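PDB 5UG1: acyltransferase from Streptococcus pneumoniae, which probably transfers acetyl groups to hydroxyls of cell-wall peptidoglycan, as the catalytic domain of the O-acetyltransferase OatA. Local coordinates for residues V34-T38 / K39-E43; D162-A165 / T166-T170. One frame throughout, in Å; residues are numbered along the deposited sequence.

Overall arrangement
The chain builds a parallel five-stranded sheet with helices on its faces, an atypical alpha/beta hydrolase fold. From the N terminus it runs through strand 6-10 and helices 12-16 and 18-24 to strand 29-32, an outermost strand of the sheet; contact 1 follows, where the loop after that strand turns into helix 38-50. Contact 2 comes much later, on helix 150-171, which packs on strands 6-10, 86-90 and 122-125. Each contact is local and closes no long loop. They lie in series, neither nested nor crossed, with centres 22 Å apart on opposite sides of the chain's centre. Contact 1 adjoins the methanesulfonic acid pocket through Val34.

Contact 1: residues V34-T38 / K39-E43; sequences VSVTT and KTANE. With 03S (methanesulfonic acid), chain B.
Thr37 and Thr40 bind each other reciprocally in a capping box at the start of helix 38-50. Thr37 N donates to Thr40 OG1 at 3.1 Å, and Thr40 N returns a longer but nearly straight bond of 3.3 Å to Thr37 OG1. Both hydroxyls sit between their own backbone N and carbonyl carbon (chi1 71° and 63°), the setting that brings each oxygen to the other residue's backbone N. Threonine suits both places: its short side chain carries an oxygen that can accept from a backbone N-H before the helical ladder has begun. That ladder starts at once, with Ala41 N 2.8 Å from Thr37 O and Asn42 N 3.0 Å from Thr38 O.

On the outer side of the first turn, Lys39 NZ makes a salt bridge of 2.8 Å to Glu43 OE2, meeting the syn side of the carboxylate but 23° out of its plane. The lysine chain runs extended until a bend at its last torsion brings the ammonium to the acid one turn on.

On the buried side, Thr38 OG1 is hydrogen-bonded to Thr62 OG1, and the side chain of Thr38 rests on helix 70-80. Upstream, Val34 belongs to the pocket of the bound methanesulfonic acid, which is hydrogen-bonded to Ser12 N. Between pocket and helix lies buried Val36, a branched apolar residue; its CG1 methyl packs 3.7 Å from Thr40 OG1 and 4.2 Å from Ala41 CB.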
ATOM      1  N   VAL A  34      -6.939  -8.709  -7.560  1.00 27.76           N
ATOM      2  CA  VAL A  34      -6.255  -8.356  -8.779  1.00 40.40           C
ATOM      3  C   VAL A  34      -6.521  -6.961  -9.317  1.00 41.90           C
ATOM      4  O   VAL A  34      -5.602  -6.251  -9.599  1.00 43.33           O
ATOM      5  CB  VAL A  34      -6.459  -9.390  -9.897  1.00 41.13           C
ATOM      6  CG1 VAL A  34      -5.629  -9.016 -11.089  1.00 42.34           C
ATOM      7  CG2 VAL A  34      -6.096 -10.771  -9.413  1.00 36.99           C
ATOM      8  N   SER A  35      -7.767  -6.591  -9.452  1.00 30.75           N
ATOM      9  CA  SER A  35      -8.100  -5.327 -10.065  1.00 36.70           C
ATOM     10  C   SER A  35      -8.323  -4.139  -9.148  1.00 34.11           C
ATOM     11  O   SER A  35      -8.842  -3.151  -9.549  1.00 40.72           O
ATOM     12  CB  SER A  35      -9.339  -5.500 -10.903  1.00 44.41           C
ATOM     13  OG  SER A  35      -8.967  -6.056 -12.108  1.00 61.68           O
ATOM     14  N   VAL A  36      -7.890  -4.226  -7.924  1.00 31.62           N
ATOM     15  CA  VAL A  36      -8.188  -3.152  -6.984  1.00 27.90           C
ATOM     16  C   VAL A  36      -7.415  -1.888  -7.354  1.00 33.09           C
ATOM     17  O   VAL A  36      -6.213  -1.921  -7.649  1.00 26.22           O
ATOM     18  CB  VAL A  36      -7.898  -3.621  -5.551  1.00 34.95           C
ATOM     19  CG1 VAL A  36      -7.910  -2.452  -4.557  1.00 24.48           C
ATOM     20  CG2 VAL A  36      -8.931  -4.682  -5.164  1.00 26.61           C
ATOM     21  N   THR A  37      -8.121  -0.764  -7.379  1.00 32.45           N
ATOM     22  CA  THR A  37      -7.533   0.551  -7.543  1.00 30.67           C
ATOM     23  C   THR A  37      -7.694   1.347  -6.252  1.00 32.97           C
ATOM     24  O   THR A  37      -8.397   0.946  -5.324  1.00 28.71           O
ATOM     25  CB  THR A  37      -8.188   1.298  -8.708  1.00 33.92           C
ATOM     26  OG1 THR A  37      -9.520   1.672  -8.347  1.00 41.84           O
ATOM     27  CG2 THR A  37      -8.246   0.409  -9.938  1.00 39.55           C
ATOM     28  N   THR A  38      -7.027   2.499  -6.203  1.00 25.50           N
ATOM     29  CA  THR A  38      -7.204   3.389  -5.065  1.00 25.10           C
ATOM     30  C   THR A  38      -8.664   3.797  -4.920  1.00 22.40           C
ATOM     31  O   THR A  38      -9.179   3.917  -3.796  1.00 21.08           O
ATOM     32  CB  THR A  38      -6.305   4.606  -5.229  1.00 26.01           C
ATOM     33  OG1 THR A  38      -4.961   4.152  -5.476  1.00 23.73           O
ATOM     34  CG2 THR A  38      -6.377   5.496  -3.967  1.00 17.25           C
ATOM     35  N   LYS A  39      -9.351   3.977  -6.053  1.00 21.30           N
ATOM     36  CA  LYS A  39     -10.778   4.293  -6.049  1.00 20.11           C
ATOM     37  C   LYS A  39     -11.593   3.220  -5.332  1.00 20.15           C
ATOM     38  O   LYS A  39     -12.369   3.525  -4.422  1.00 23.67           O
ATOM     39  CB  LYS A  39     -11.269   4.463  -7.483  1.00 25.44           C
ATOM     40  CG  LYS A  39     -12.703   4.969  -7.631  1.00 23.06           C
ATOM     41  CD  LYS A  39     -13.142   4.856  -9.094  1.00 25.41           C
ATOM     42  CE  LYS A  39     -14.606   5.235  -9.292  1.00 25.81           C
ATOM     43  NZ  LYS A  39     -15.512   4.469  -8.385  1.00 32.82           N
ATOM     44  N   THR A  40     -11.437   1.953  -5.735  1.00 26.05           N
ATOM     45  CA  THR A  40     -12.249   0.909  -5.116  1.00 24.94           C
ATOM     46  C   THR A  40     -11.777   0.604  -3.698  1.00 23.63           C
ATOM     47  O   THR A  40     -12.590   0.208  -2.854  1.00 22.77           O
ATOM     48  CB  THR A  40     -12.263  -0.375  -5.966  1.00 23.98           C
ATOM     49  OG1 THR A  40     -10.946  -0.916  -6.061  1.00 29.31           O
ATOM     50  CG2 THR A  40     -12.786  -0.101  -7.368  1.00 25.56           C
ATOM     51  N   ALA A  41     -10.485   0.795  -3.415  1.00 21.90           N
ATOM     52  CA  ALA A  41      -9.987   0.643  -2.050  1.00 23.10           C
ATOM     53  C   ALA A  41     -10.643   1.644  -1.103  1.00 26.29           C
ATOM     54  O   ALA A  41     -10.920   1.322   0.062  1.00 23.78           O
ATOM     55  CB  ALA A  41      -8.468   0.812  -2.031  1.00 17.53           C
ATOM     56  N   ASN A  42     -10.860   2.873  -1.582  1.00 25.17           N
ATOM     57  CA  ASN A  42     -11.615   3.873  -0.829  1.00 21.16           C
ATOM     58  C   ASN A  42     -13.003   3.351  -0.475  1.00 20.17           C
ATOM     59  O   ASN A  42     -13.464   3.484   0.664  1.00 18.00           O
ATOM     60  CB  ASN A  42     -11.717   5.159  -1.664  1.00 17.76           C
ATOM     61  CG  ASN A  42     -11.951   6.410  -0.817  1.00 23.93           C
ATOM     62  OD1 ASN A  42     -12.302   6.318   0.358  1.00 21.16           O
ATOM     63  ND2 ASN A  42     -11.754   7.590  -1.423  1.00 18.98           N
ATOM     64  N   GLU A  43     -13.691   2.767  -1.458  1.00 22.08           N
ATOM     65  CA  GLU A  43     -15.028   2.225  -1.235  1.00 23.72           C
ATOM     66  C   GLU A  43     -14.983   1.018  -0.300  1.00 20.02           C
ATOM     67  O   GLU A  43     -15.806   0.909   0.616  1.00 22.75           O
ATOM     68  CB  GLU A  43     -15.658   1.866  -2.579  1.00 21.46           C
ATOM     69  CG  GLU A  43     -15.840   3.076  -3.528  1.00 21.90           C
ATOM     70  CD  GLU A  43     -15.932   2.661  -4.990  1.00 30.55           C
ATOM     71  OE1 GLU A  43     -15.747   1.456  -5.276  1.00 30.14           O
ATOM     72  OE2 GLU A  43     -16.180   3.529  -5.857  1.00 23.95           O
TER
HETATM   73  S10 03S B 701      -1.888  -5.447 -10.442  1.00 65.06           S
HETATM   74  O11 03S B 701      -0.591  -4.810 -10.760  1.00 66.36           O
HETATM   75  O12 03S B 701      -2.706  -4.523  -9.625  1.00 66.70           O
HETATM   76  C13 03S B 701      -2.693  -5.800 -11.852  1.00 61.02           C

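Contact 2: residues D162-A165 / T166-T170; sequences DTIA and TALQT
Ile164 and Leu168, one turn apart, run alongside each other in the same direction, with Ile164 CG2 3.9 Å from Leu168 CD1. The isoleucine brings this methyl to the leucine by holding it anti to its own backbone N, while CG1 takes the place beside that N. Leu168 leans over the backbone as well: its CD1 stands 3.6 Å from Ile164 O, the carbonyl to which Leu168 N donates at 2.9 Å. Branched apolar chains suit this ridge because it faces the sheet, Ile164 touching Leu8 and Val90 and Leu168 touching Thr6 and Ile88.

Ala167 occupies the same buried side of helix 150-171, where its single methyl lets the helix approach Ile88, Thr123 and Ala125 closely. The helix is thus amphipathic, packed against strands 6-10, 86-90 and 122-125 of the parallel sheet in this atypical alpha/beta hydrolase fold.

Thr166 belongs to the exposed side and turns its hydroxyl back along the helix. With OG1 anti to the carbonyl carbon (chi1 -66°), the oxygen reaches Asp162 O at 3.0 Å, while Thr166 N reaches the same acceptor at 2.9 Å. The two donors approach from opposite faces of the carbonyl plane, tilted by 28° and 31° respectively, so they share one oxygen from its two faces. The carboxylate of Asp162 is engaged elsewhere, in a salt bridge to Lys158 one turn earlier. Farther on, Gln169 is a long polar residue fitting the exposed surface, and its CG lies 3.4 Å from Ala165 O.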
ATOM      1  N   ASP A 162       8.258  -6.775   4.149  1.00 24.94           N
ATOM      2  CA  ASP A 162       9.062  -6.125   5.185  1.00 23.24           C
ATOM      3  C   ASP A 162       8.926  -4.610   5.141  1.00 30.30           C
ATOM      4  O   ASP A 162       9.046  -3.949   6.181  1.00 29.33           O
ATOM      5  CB  ASP A 162      10.528  -6.516   5.054  1.00 31.53           C
ATOM      6  CG  ASP A 162      10.800  -7.939   5.537  1.00 50.17           C
ATOM      7  OD1 ASP A 162       9.996  -8.472   6.338  1.00 54.48           O
ATOM      8  OD2 ASP A 162      11.824  -8.522   5.113  1.00 56.63           O
ATOM      9  N   THR A 163       8.694  -4.043   3.956  1.00 26.98           N
ATOM     10  CA  THR A 163       8.475  -2.606   3.856  1.00 26.31           C
ATOM     11  C   THR A 163       7.248  -2.193   4.656  1.00 22.68           C
ATOM     12  O   THR A 163       7.276  -1.208   5.400  1.00 21.45           O
ATOM     13  CB  THR A 163       8.324  -2.206   2.389  1.00 30.42           C
ATOM     14  OG1 THR A 163       9.478  -2.639   1.658  1.00 31.01           O
ATOM     15  CG2 THR A 163       8.196  -0.695   2.259  1.00 31.17           C
ATOM     16  N   ILE A 164       6.161  -2.955   4.521  1.00 23.67           N
ATOM     17  CA  ILE A 164       4.932  -2.647   5.246  1.00 25.39           C
ATOM     18  C   ILE A 164       5.103  -2.921   6.741  1.00 24.89           C
ATOM     19  O   ILE A 164       4.661  -2.130   7.584  1.00 28.38           O
ATOM     20  CB  ILE A 164       3.760  -3.428   4.619  1.00 26.94           C
ATOM     21  CG1 ILE A 164       3.428  -2.814   3.247  1.00 23.85           C
ATOM     22  CG2 ILE A 164       2.519  -3.433   5.516  1.00 21.48           C
ATOM     23  CD1 ILE A 164       2.576  -3.697   2.377  1.00 20.56           C
ATOM     24  N   ALA A 165       5.765  -4.026   7.099  1.00 24.07           N
ATOM     25  CA  ALA A 165       6.034  -4.283   8.512  1.00 23.75           C
ATOM     26  C   ALA A 165       6.804  -3.129   9.141  1.00 27.41           C
ATOM     27  O   ALA A 165       6.499  -2.703  10.263  1.00 26.45           O
ATOM     28  CB  ALA A 165       6.810  -5.591   8.683  1.00 26.19           C
ATOM     29  N   THR A 166       7.794  -2.594   8.427  1.00 27.13           N
ATOM     30  CA  THR A 166       8.574  -1.493   8.984  1.00 28.48           C
ATOM     31  C   THR A 166       7.719  -0.247   9.176  1.00 24.25           C
ATOM     32  O   THR A 166       7.865   0.455  10.176  1.00 28.93           O
ATOM     33  CB  THR A 166       9.774  -1.207   8.089  1.00 30.20           C
ATOM     34  OG1 THR A 166      10.655  -2.332   8.135  1.00 34.88           O
ATOM     35  CG2 THR A 166      10.527   0.021   8.571  1.00 36.04           C
ATOM     36  N   ALA A 167       6.811   0.038   8.236  1.00 23.22           N
ATOM     37  CA  ALA A 167       5.886   1.158   8.406  1.00 21.25           C
ATOM     38  C   ALA A 167       4.951   0.943   9.600  1.00 26.76           C
ATOM     39  O   ALA A 167       4.687   1.877  10.364  1.00 26.82           O
ATOM     40  CB  ALA A 167       5.077   1.364   7.126  1.00 19.32           C
ATOM     41  N   LEU A 168       4.429  -0.274   9.768  1.00 23.64           N
ATOM     42  CA  LEU A 168       3.586  -0.550  10.928  1.00 21.54           C
ATOM     43  C   LEU A 168       4.350  -0.337  12.227  1.00 24.02           C
ATOM     44  O   LEU A 168       3.810   0.219  13.189  1.00 24.66           O
ATOM     45  CB  LEU A 168       3.044  -1.975  10.862  1.00 26.01           C
ATOM     46  CG  LEU A 168       1.965  -2.196   9.809  1.00 32.23           C
ATOM     47  CD1 LEU A 168       1.898  -3.647   9.409  1.00 32.45           C
ATOM     48  CD2 LEU A 168       0.636  -1.763  10.365  1.00 39.37           C
ATOM     49  N   GLN A 169       5.608  -0.772  12.279  1.00 25.81           N
ATOM     50  CA  GLN A 169       6.399  -0.520  13.481  1.00 35.92           C
ATOM     51  C   GLN A 169       6.594   0.973  13.691  1.00 34.07           C
ATOM     52  O   GLN A 169       6.484   1.466  14.816  1.00 31.37           O
ATOM     53  CB  GLN A 169       7.748  -1.233  13.398  1.00 31.18           C
ATOM     54  CG  GLN A 169       7.637  -2.736  13.419  1.00 48.28           C
ATOM     55  CD  GLN A 169       8.973  -3.410  13.657  1.00 61.87           C
ATOM     56  OE1 GLN A 169       9.814  -3.492  12.755  1.00 63.31           O
ATOM     57  NE2 GLN A 169       9.181  -3.892  14.882  1.00 68.14           N
ATOM     58  N   THR A 170       6.878   1.706  12.608  1.00 30.66           N
ATOM     59  CA  THR A 170       6.981   3.161  12.690  1.00 34.06           C
ATOM     60  C   THR A 170       5.693   3.776  13.223  1.00 28.23           C
ATOM     61  O   THR A 170       5.730   4.675  14.073  1.00 35.33           O
ATOM     62  CB  THR A 170       7.304   3.740  11.310  1.00 36.34           C
ATOM     63  OG1 THR A 170       8.577   3.258  10.857  1.00 29.59           O
ATOM     64  CG2 THR A 170       7.305   5.268  11.350  1.00 33.94           C
TER